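SusD family protein (Bacteroides uniformis, PDB 7KV1) probably binds beta-glucans at the cell surface of a human gut bacterium, as a SusD-like glycan-binding protein built on tetratricopeptide-type helical repeats. Local coordinates at residues G309-S320 and Q395-R407. Residues are numbered along the deposited sequence; the frame is centred on the assembly and turned at random.
With EDO (1,2-ethanediol), chain D.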
ATOM      1  N   GLY A 309     -10.231 -15.194   4.798  1.00 39.26           N
ATOM      2  CA  GLY A 309      -9.510 -14.784   3.576  1.00 36.53           C
ATOM      3  C   GLY A 309      -9.860 -13.361   3.164  1.00 31.18           C
ATOM      4  O   GLY A 309     -10.392 -12.622   3.988  1.00 31.44           O
ATOM      5  N   THR A 310      -9.589 -12.986   1.919  1.00 28.23           N
ATOM      6  CA  THR A 310      -9.787 -11.599   1.430  1.00 27.01           C
ATOM      7  C   THR A 310     -10.853 -11.621   0.348  1.00 24.20           C
ATOM      8  O   THR A 310     -10.896 -12.611  -0.405  1.00 27.68           O
ATOM      9  CB  THR A 310      -8.501 -10.973   0.866  1.00 28.89           C
ATOM     10  OG1 THR A 310      -8.884  -9.769   0.198  1.00 28.72           O
ATOM     11  CG2 THR A 310      -7.764 -11.870  -0.107  1.00 27.23           C
ATOM     12  N   VAL A 311     -11.651 -10.558   0.266  1.00 23.12           N
ATOM     13  CA  VAL A 311     -12.730 -10.402  -0.749  1.00 25.21           C
ATOM     14  C   VAL A 311     -12.135  -9.813  -2.035  1.00 24.44           C
ATOM     15  O   VAL A 311     -12.858  -9.692  -3.053  1.00 23.01           O
ATOM     16  CB  VAL A 311     -13.860  -9.516  -0.181  1.00 28.87           C
ATOM     17  CG1 VAL A 311     -13.430  -8.073   0.025  1.00 28.18           C
ATOM     18  CG2 VAL A 311     -15.100  -9.553  -1.035  1.00 28.27           C
ATOM     19  N   LEU A 312     -10.864  -9.412  -1.996  1.00 24.21           N
ATOM     20  CA  LEU A 312     -10.320  -8.544  -3.062  1.00 23.66           C
ATOM     21  C   LEU A 312     -10.563  -9.199  -4.422  1.00 21.99           C
ATOM     22  O   LEU A 312     -10.999  -8.534  -5.359  1.00 20.96           O
ATOM     23  CB  LEU A 312      -8.838  -8.263  -2.804  1.00 22.02           C
ATOM     24  CG  LEU A 312      -8.096  -7.709  -4.013  1.00 23.60           C
ATOM     25  CD1 LEU A 312      -8.671  -6.361  -4.435  1.00 24.96           C
ATOM     26  CD2 LEU A 312      -6.619  -7.575  -3.694  1.00 23.87           C
ATOM     27  N   PRO A 313     -10.265 -10.496  -4.625  1.00 20.10           N
ATOM     28  CA  PRO A 313     -10.468 -11.107  -5.942  1.00 22.68           C
ATOM     29  C   PRO A 313     -11.936 -11.079  -6.411  1.00 21.46           C
ATOM     30  O   PRO A 313     -12.192 -10.945  -7.612  1.00 22.35           O
ATOM     31  CB  PRO A 313      -9.898 -12.538  -5.769  1.00 22.31           C
ATOM     32  CG  PRO A 313      -8.941 -12.404  -4.621  1.00 20.99           C
ATOM     33  CD  PRO A 313      -9.585 -11.396  -3.688  1.00 21.23           C
ATOM     34  N   THR A 314     -12.884 -11.048  -5.472  1.00 23.30           N
ATOM     35  CA  THR A 314     -14.311 -10.880  -5.823  1.00 22.83           C
ATOM     36  C   THR A 314     -14.524  -9.461  -6.336  1.00 21.39           C
ATOM     37  O   THR A 314     -15.218  -9.314  -7.344  1.00 22.80           O
ATOM     38  CB  THR A 314     -15.246 -11.171  -4.650  1.00 23.87           C
ATOM     39  OG1 THR A 314     -15.090 -12.562  -4.351  1.00 23.82           O
ATOM     40  CG2 THR A 314     -16.683 -10.801  -4.971  1.00 22.42           C
ATOM     41  N   LEU A 315     -13.940  -8.465  -5.676  1.00 19.71           N
ATOM     42  CA  LEU A 315     -14.177  -7.038  -6.010  1.00 21.21           C
ATOM     43  C   LEU A 315     -13.748  -6.757  -7.458  1.00 20.67           C
ATOM     44  O   LEU A 315     -14.503  -6.024  -8.165  1.00 20.29           O
ATOM     45  CB  LEU A 315     -13.425  -6.139  -5.015  1.00 22.50           C
ATOM     46  CG  LEU A 315     -13.867  -6.266  -3.555  1.00 23.35           C
ATOM     47  CD1 LEU A 315     -13.053  -5.381  -2.636  1.00 24.98           C
ATOM     48  CD2 LEU A 315     -15.349  -5.989  -3.388  1.00 27.54           C
ATOM     49  N   ILE A 316     -12.593  -7.281  -7.880  1.00 21.81           N
ATOM     50  CA  ILE A 316     -11.829  -6.762  -9.065  1.00 22.67           C
ATOM     51  C   ILE A 316     -11.815  -7.760 -10.230  1.00 21.04           C
ATOM     52  O   ILE A 316     -10.888  -7.704 -11.098  1.00 19.45           O
ATOM     53  CB  ILE A 316     -10.416  -6.343  -8.638  1.00 22.43           C
ATOM     54  CG1 ILE A 316      -9.575  -7.558  -8.255  1.00 22.45           C
ATOM     55  CG2 ILE A 316     -10.507  -5.320  -7.525  1.00 22.42           C
ATOM     56  CD1 ILE A 316      -8.127  -7.218  -7.978  1.00 26.65           C
ATOM     57  N   SER A 317     -12.844  -8.608 -10.293  1.00 20.98           N
ATOM     58  CA  SER A 317     -13.047  -9.626 -11.353  1.00 19.84           C
ATOM     59  C   SER A 317     -14.336  -9.325 -12.126  1.00 19.85           C
ATOM     60  O   SER A 317     -15.251  -8.655 -11.655  1.00 18.37           O
ATOM     61  CB  SER A 317     -13.036 -11.020 -10.750  1.00 21.80           C
ATOM     62  OG  SER A 317     -13.942 -11.126  -9.660  1.00 22.01           O
ATOM     63  N   PRO A 318     -14.445  -9.829 -13.366  1.00 20.71           N
ATOM     64  CA  PRO A 318     -15.652  -9.628 -14.156  1.00 22.57           C
ATOM     65  C   PRO A 318     -16.874 -10.358 -13.577  1.00 22.22           C
ATOM     66  O   PRO A 318     -16.738 -11.401 -12.981  1.00 22.42           O
ATOM     67  CB  PRO A 318     -15.247 -10.152 -15.542  1.00 20.79           C
ATOM     68  CG  PRO A 318     -14.136 -11.145 -15.249  1.00 22.37           C
ATOM     69  CD  PRO A 318     -13.397 -10.595 -14.061  1.00 21.30           C
ATOM     70  N   ASN A 319     -18.024  -9.761 -13.829  1.00 21.04           N
ATOM     71  CA  ASN A 319     -19.360 -10.199 -13.386  1.00 24.80           C
ATOM     72  C   ASN A 319     -19.950 -11.248 -14.337  1.00 24.03           C
ATOM     73  O   ASN A 319     -19.807 -11.087 -15.557  1.00 26.20           O
ATOM     74  CB  ASN A 319     -20.304  -9.000 -13.331  1.00 25.61           C
ATOM     75  CG  ASN A 319     -21.624  -9.353 -12.679  1.00 26.48           C
ATOM     76  OD1 ASN A 319     -22.605  -9.584 -13.371  1.00 29.05           O
ATOM     77  ND2 ASN A 319     -21.632  -9.405 -11.363  1.00 24.43           N
ATOM     78  N   SER A 320     -20.636 -12.253 -13.788  1.00 28.49           N
ATOM     79  CA  SER A 320     -21.350 -13.329 -14.541  1.00 28.01           C
ATOM     80  C   SER A 320     -20.375 -13.938 -15.542  1.00 27.22           C
ATOM     81  O   SER A 320     -20.723 -14.065 -16.738  1.00 25.44           O
ATOM     82  CB  SER A 320     -22.605 -12.802 -15.231  1.00 29.68           C
ATOM     83  OG  SER A 320     -23.410 -12.024 -14.336  1.00 32.64           O
ATOM     84  N   GLN A 395     -22.599 -17.406  -0.756  1.00 54.25           N
ATOM     85  CA  GLN A 395     -21.659 -17.536  -1.912  1.00 61.02           C
ATOM     86  C   GLN A 395     -20.211 -17.491  -1.401  1.00 56.76           C
ATOM     87  O   GLN A 395     -19.993 -16.958  -0.291  1.00 54.02           O
ATOM     88  CB  GLN A 395     -21.900 -16.441  -2.963  1.00 63.47           C
ATOM     89  CG  GLN A 395     -21.149 -16.639  -4.282  1.00 67.84           C
ATOM     90  CD  GLN A 395     -21.697 -17.729  -5.182  1.00 69.18           C
ATOM     91  OE1 GLN A 395     -21.946 -18.870  -4.770  1.00 57.78           O
ATOM     92  NE2 GLN A 395     -21.886 -17.375  -6.445  1.00 62.47           N
ATOM     93  N   ASN A 396     -19.269 -18.044  -2.174  1.00 52.07           N
ATOM     94  CA  ASN A 396     -17.821 -18.050  -1.835  1.00 56.77           C
ATOM     95  C   ASN A 396     -17.192 -16.734  -2.340  1.00 51.95           C
ATOM     96  O   ASN A 396     -16.845 -16.660  -3.536  1.00 51.28           O
ATOM     97  CB  ASN A 396     -17.132 -19.322  -2.343  1.00 59.86           C
ATOM     98  CG  ASN A 396     -15.885 -19.657  -1.548  1.00 68.73           C
ATOM     99  OD1 ASN A 396     -15.410 -18.845  -0.748  1.00 64.57           O
ATOM    100  ND2 ASN A 396     -15.346 -20.845  -1.767  1.00 71.67           N
ATOM    101  N   LEU A 397     -17.081 -15.731  -1.457  1.00 45.92           N
ATOM    102  CA  LEU A 397     -16.539 -14.375  -1.757  1.00 43.77           C
ATOM    103  C   LEU A 397     -15.057 -14.288  -1.356  1.00 39.85           C
ATOM    104  O   LEU A 397     -14.408 -13.314  -1.778  1.00 34.83           O
ATOM    105  CB  LEU A 397     -17.358 -13.325  -0.993  1.00 43.24           C
ATOM    106  CG  LEU A 397     -18.541 -12.689  -1.734  1.00 42.46           C
ATOM    107  CD1 LEU A 397     -19.298 -13.692  -2.587  1.00 44.22           C
ATOM    108  CD2 LEU A 397     -19.475 -12.002  -0.757  1.00 41.66           C
ATOM    109  N   ASN A 398     -14.530 -15.224  -0.561  1.00 35.57           N
ATOM    110  CA  ASN A 398     -13.178 -15.053   0.038  1.00 37.55           C
ATOM    111  C   ASN A 398     -12.153 -16.024  -0.551  1.00 35.69           C
ATOM    112  O   ASN A 398     -12.490 -17.184  -0.849  1.00 31.90           O
ATOM    113  CB  ASN A 398     -13.196 -15.114   1.557  1.00 40.29           C
ATOM    114  CG  ASN A 398     -14.033 -13.987   2.118  1.00 51.28           C
ATOM    115  OD1 ASN A 398     -13.507 -12.932   2.473  1.00 50.77           O
ATOM    116  ND2 ASN A 398     -15.346 -14.177   2.129  1.00 57.63           N
ATOM    117  N   TYR A 399     -10.917 -15.525  -0.677  1.00 30.76           N
ATOM    118  CA  TYR A 399      -9.777 -16.184  -1.353  1.00 28.56           C
ATOM    119  C   TYR A 399      -8.587 -16.109  -0.408  1.00 25.80           C
ATOM    120  O   TYR A 399      -8.656 -15.346   0.571  1.00 29.85           O
ATOM    121  CB  TYR A 399      -9.529 -15.507  -2.705  1.00 25.12           C
ATOM    122  CG  TYR A 399     -10.630 -15.697  -3.707  1.00 24.96           C
ATOM    123  CD1 TYR A 399     -11.704 -14.826  -3.760  1.00 26.57           C
ATOM    124  CD2 TYR A 399     -10.601 -16.749  -4.599  1.00 25.75           C
ATOM    125  CE1 TYR A 399     -12.727 -15.004  -4.667  1.00 27.61           C
ATOM    126  CE2 TYR A 399     -11.599 -16.930  -5.543  1.00 25.49           C
ATOM    127  CZ  TYR A 399     -12.658 -16.043  -5.574  1.00 25.65           C
ATOM    128  OH  TYR A 399     -13.677 -16.200  -6.434  1.00 25.28           O
ATOM    129  N   ASN A 400      -7.523 -16.853  -0.680  1.00 26.91           N
ATOM    130  CA  ASN A 400      -6.390 -16.975   0.278  1.00 28.45           C
ATOM    131  C   ASN A 400      -5.247 -16.020  -0.082  1.00 25.75           C
ATOM    132  O   ASN A 400      -4.179 -16.112   0.569  1.00 28.48           O
ATOM    133  CB  ASN A 400      -5.850 -18.414   0.336  1.00 30.80           C
ATOM    134  CG  ASN A 400      -5.289 -18.866  -0.991  1.00 32.17           C
ATOM    135  OD1 ASN A 400      -5.111 -18.060  -1.905  1.00 37.20           O
ATOM    136  ND2 ASN A 400      -5.051 -20.159  -1.127  1.00 37.17           N
ATOM    137  N   ASN A 401      -5.400 -15.180  -1.101  1.00 25.61           N
ATOM    138  CA  ASN A 401      -4.263 -14.345  -1.586  1.00 25.24           C
ATOM    139  C   ASN A 401      -3.770 -13.426  -0.467  1.00 26.81           C
ATOM    140  O   ASN A 401      -4.529 -12.498  -0.087  1.00 25.89           O
ATOM    141  CB  ASN A 401      -4.641 -13.463  -2.772  1.00 26.29           C
ATOM    142  CG  ASN A 401      -5.145 -14.281  -3.936  1.00 27.23           C
ATOM    143  OD1 ASN A 401      -6.234 -14.842  -3.850  1.00 27.02           O
ATOM    144  ND2 ASN A 401      -4.381 -14.330  -5.022  1.00 23.36           N
ATOM    145  N   ASN A 402      -2.530 -13.623  -0.014  1.00 22.85           N
ATOM    146  CA  ASN A 402      -1.818 -12.623   0.825  1.00 23.06           C
ATOM    147  C   ASN A 402      -1.687 -11.301   0.047  1.00 23.53           C
ATOM    148  O   ASN A 402      -1.511 -11.310  -1.199  1.00 19.27           O
ATOM    149  CB  ASN A 402      -0.422 -13.079   1.225  1.00 23.57           C
ATOM    150  CG  ASN A 402      -0.416 -14.200   2.246  1.00 27.07           C
ATOM    151  OD1 ASN A 402      -1.474 -14.699   2.631  1.00 25.35           O
ATOM    152  ND2 ASN A 402       0.778 -14.588   2.675  1.00 23.66           N
ATOM    153  N   TYR A 403      -1.721 -10.192   0.763  1.00 22.43           N
ATOM    154  CA  TYR A 403      -1.518  -8.858   0.168  1.00 21.88           C
ATOM    155  C   TYR A 403      -0.032  -8.551   0.296  1.00 21.42           C
ATOM    156  O   TYR A 403       0.443  -8.444   1.435  1.00 21.09           O
ATOM    157  CB  TYR A 403      -2.377  -7.771   0.828  1.00 23.35           C
ATOM    158  CG  TYR A 403      -2.197  -6.464   0.109  1.00 24.99           C
ATOM    159  CD1 TYR A 403      -2.502  -6.375  -1.243  1.00 27.34           C
ATOM    160  CD2 TYR A 403      -1.613  -5.365   0.707  1.00 26.53           C
ATOM    161  CE1 TYR A 403      -2.299  -5.205  -1.960  1.00 30.21           C
ATOM    162  CE2 TYR A 403      -1.390  -4.189  -0.002  1.00 27.38           C
ATOM    163  CZ  TYR A 403      -1.716  -4.113  -1.342  1.00 29.17           C
ATOM    164  OH  TYR A 403      -1.504  -2.978  -2.070  1.00 31.80           O
ATOM    165  N   ARG A 404       0.663  -8.446  -0.834  1.00 21.51           N
ATOM    166  CA  ARG A 404       2.123  -8.180  -0.868  1.00 22.69           C
ATOM    167  C   ARG A 404       2.276  -6.679  -0.617  1.00 22.98           C
ATOM    168  O   ARG A 404       1.827  -5.888  -1.468  1.00 22.80           O
ATOM    169  CB  ARG A 404       2.773  -8.611  -2.191  1.00 22.21           C
ATOM    170  CG  ARG A 404       2.962 -10.109  -2.387  1.00 22.68           C
ATOM    171  CD  ARG A 404       1.703 -10.963  -2.397  1.00 22.61           C
ATOM    172  NE  ARG A 404       2.022 -12.296  -2.926  1.00 21.36           N
ATOM    173  CZ  ARG A 404       1.158 -13.282  -3.101  1.00 23.19           C
ATOM    174  NH1 ARG A 404      -0.118 -13.139  -2.757  1.00 23.71           N
ATOM    175  NH2 ARG A 404       1.578 -14.441  -3.579  1.00 21.49           N
ATOM    176  N   TYR A 405       2.815  -6.291   0.534  1.00 22.00           N
ATOM    177  CA  TYR A 405       2.820  -4.863   0.957  1.00 20.49           C
ATOM    178  C   TYR A 405       4.149  -4.212   0.593  1.00 19.26           C
ATOM    179  O   TYR A 405       4.116  -3.144  -0.044  1.00 20.10           O
ATOM    180  CB  TYR A 405       2.517  -4.694   2.450  1.00 21.04           C
ATOM    181  CG  TYR A 405       1.991  -3.315   2.768  1.00 19.25           C
ATOM    182  CD1 TYR A 405       2.835  -2.208   2.845  1.00 16.78           C
ATOM    183  CD2 TYR A 405       0.637  -3.113   2.910  1.00 19.48           C
ATOM    184  CE1 TYR A 405       2.338  -0.936   3.090  1.00 17.07           C
ATOM    185  CE2 TYR A 405       0.123  -1.847   3.145  1.00 19.03           C
ATOM    186  CZ  TYR A 405       0.970  -0.755   3.243  1.00 20.03           C
ATOM    187  OH  TYR A 405       0.405   0.466   3.510  1.00 18.59           O
ATOM    188  N   TYR A 406       5.257  -4.857   0.960  1.00 20.81           N
ATOM    189  CA  TYR A 406       6.640  -4.404   0.678  1.00 18.92           C
ATOM    190  C   TYR A 406       7.388  -5.541  -0.002  1.00 19.05           C
ATOM    191  O   TYR A 406       7.450  -6.601   0.592  1.00 18.90           O
ATOM    192  CB  TYR A 406       7.369  -3.995   1.959  1.00 19.91           C
ATOM    193  CG  TYR A 406       6.867  -2.699   2.531  1.00 19.81           C
ATOM    194  CD1 TYR A 406       6.739  -1.583   1.715  1.00 20.40           C
ATOM    195  CD2 TYR A 406       6.477  -2.603   3.856  1.00 17.85           C
ATOM    196  CE1 TYR A 406       6.225  -0.394   2.216  1.00 20.47           C
ATOM    197  CE2 TYR A 406       5.989  -1.411   4.371  1.00 20.51           C
ATOM    198  CZ  TYR A 406       5.849  -0.303   3.543  1.00 18.32           C
ATOM    199  OH  TYR A 406       5.319   0.865   4.010  1.00 19.71           O
ATOM    200  N   ARG A 407       7.930  -5.292  -1.191  1.00 16.81           N
ATOM    201  CA  ARG A 407       8.800  -6.238  -1.933  1.00 18.54           C
ATOM    202  C   ARG A 407      10.212  -5.644  -2.068  1.00 18.63           C
ATOM    203  O   ARG A 407      10.368  -4.427  -2.178  1.00 16.60           O
ATOM    204  CB  ARG A 407       8.235  -6.492  -3.334  1.00 18.61           C
ATOM    205  CG  ARG A 407       6.834  -7.069  -3.313  1.00 18.24           C
ATOM    206  CD  ARG A 407       6.488  -7.613  -4.661  1.00 17.79           C
ATOM    207  NE  ARG A 407       6.033  -6.673  -5.663  1.00 18.91           N
ATOM    208  CZ  ARG A 407       6.679  -6.353  -6.789  1.00 17.81           C
ATOM    209  NH1 ARG A 407       7.907  -6.780  -7.016  1.00 18.53           N
ATOM    210  NH2 ARG A 407       6.081  -5.577  -7.686  1.00 18.25           N
TER
HETATM  211  C1  EDO D 602      -0.129   4.277   3.482  1.00 27.41           C
HETATM  212  O1  EDO D 602      -0.876   3.361   4.268  1.00 27.28           O
HETATM  213  C2  EDO D 602       0.549   3.630   2.335  1.00 28.52           C
HETATM  214  O2  EDO D 602       1.510   2.663   2.757  1.00 27.09           O
HETATM  215  O   HOH W   1     -15.873 -14.663  -6.075  1.00 31.45           O
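Gly309 runs past Tyr399 with its CA 3.2 Å from Tyr399 O, a CA-H...O contact at the start of a single antiparallel bridge. Thr310 completes that bridge as a hydrogen-bonded pair with Tyr399: Thr310 N donates to Tyr399 O and Tyr399 N returns a bond to Thr310 O, both 2.9 Å long. Thr310 CG2 lies 3.3 Å from Asn401 O. Thr310 OG1, anti to the backbone N (chi1 169°), accepts from Leu312 N, a capping bond for the short helix 312-315, and is also hydrogen-bonded to Asp62. Val311 CA points its hydrogen at Leu397 O in a nearly straight CA-H...O contact. Pro313 of the helix lies over one face of the Tyr399 ring, CB 3.9 Å from the ring centroid in a CH-pi contact displaced toward the rim on the CD1 side, while its CG reaches Asn401 OD1. Thr314 meets the same ring at its edge, OG1 in plane and 3.4 Å from Tyr399 CE1. With OG1 beside the backbone N (chi1 -65°), the hydroxyl donates to Leu397 O at 2.8 Å, approaching that carbonyl well bent and tilted 34° from its plane. A water donates to Thr314 OG1 and also hydrogen-bonds Tyr399 OH, which has a second partner in Trp327. Loop residues 397-401, ahead of strand 403-407, are thus joined to the start of the helical turn within the SusD-family region. Chemically, two backbone bonds set the pairing of Thr310 with Tyr399, whereas the buried Thr314 hydroxyl is gripped by one donated and one accepted bond; proline on the face, threonine at the edge and polar partners at the phenol would together restrict the rotation of the Tyr399 ring.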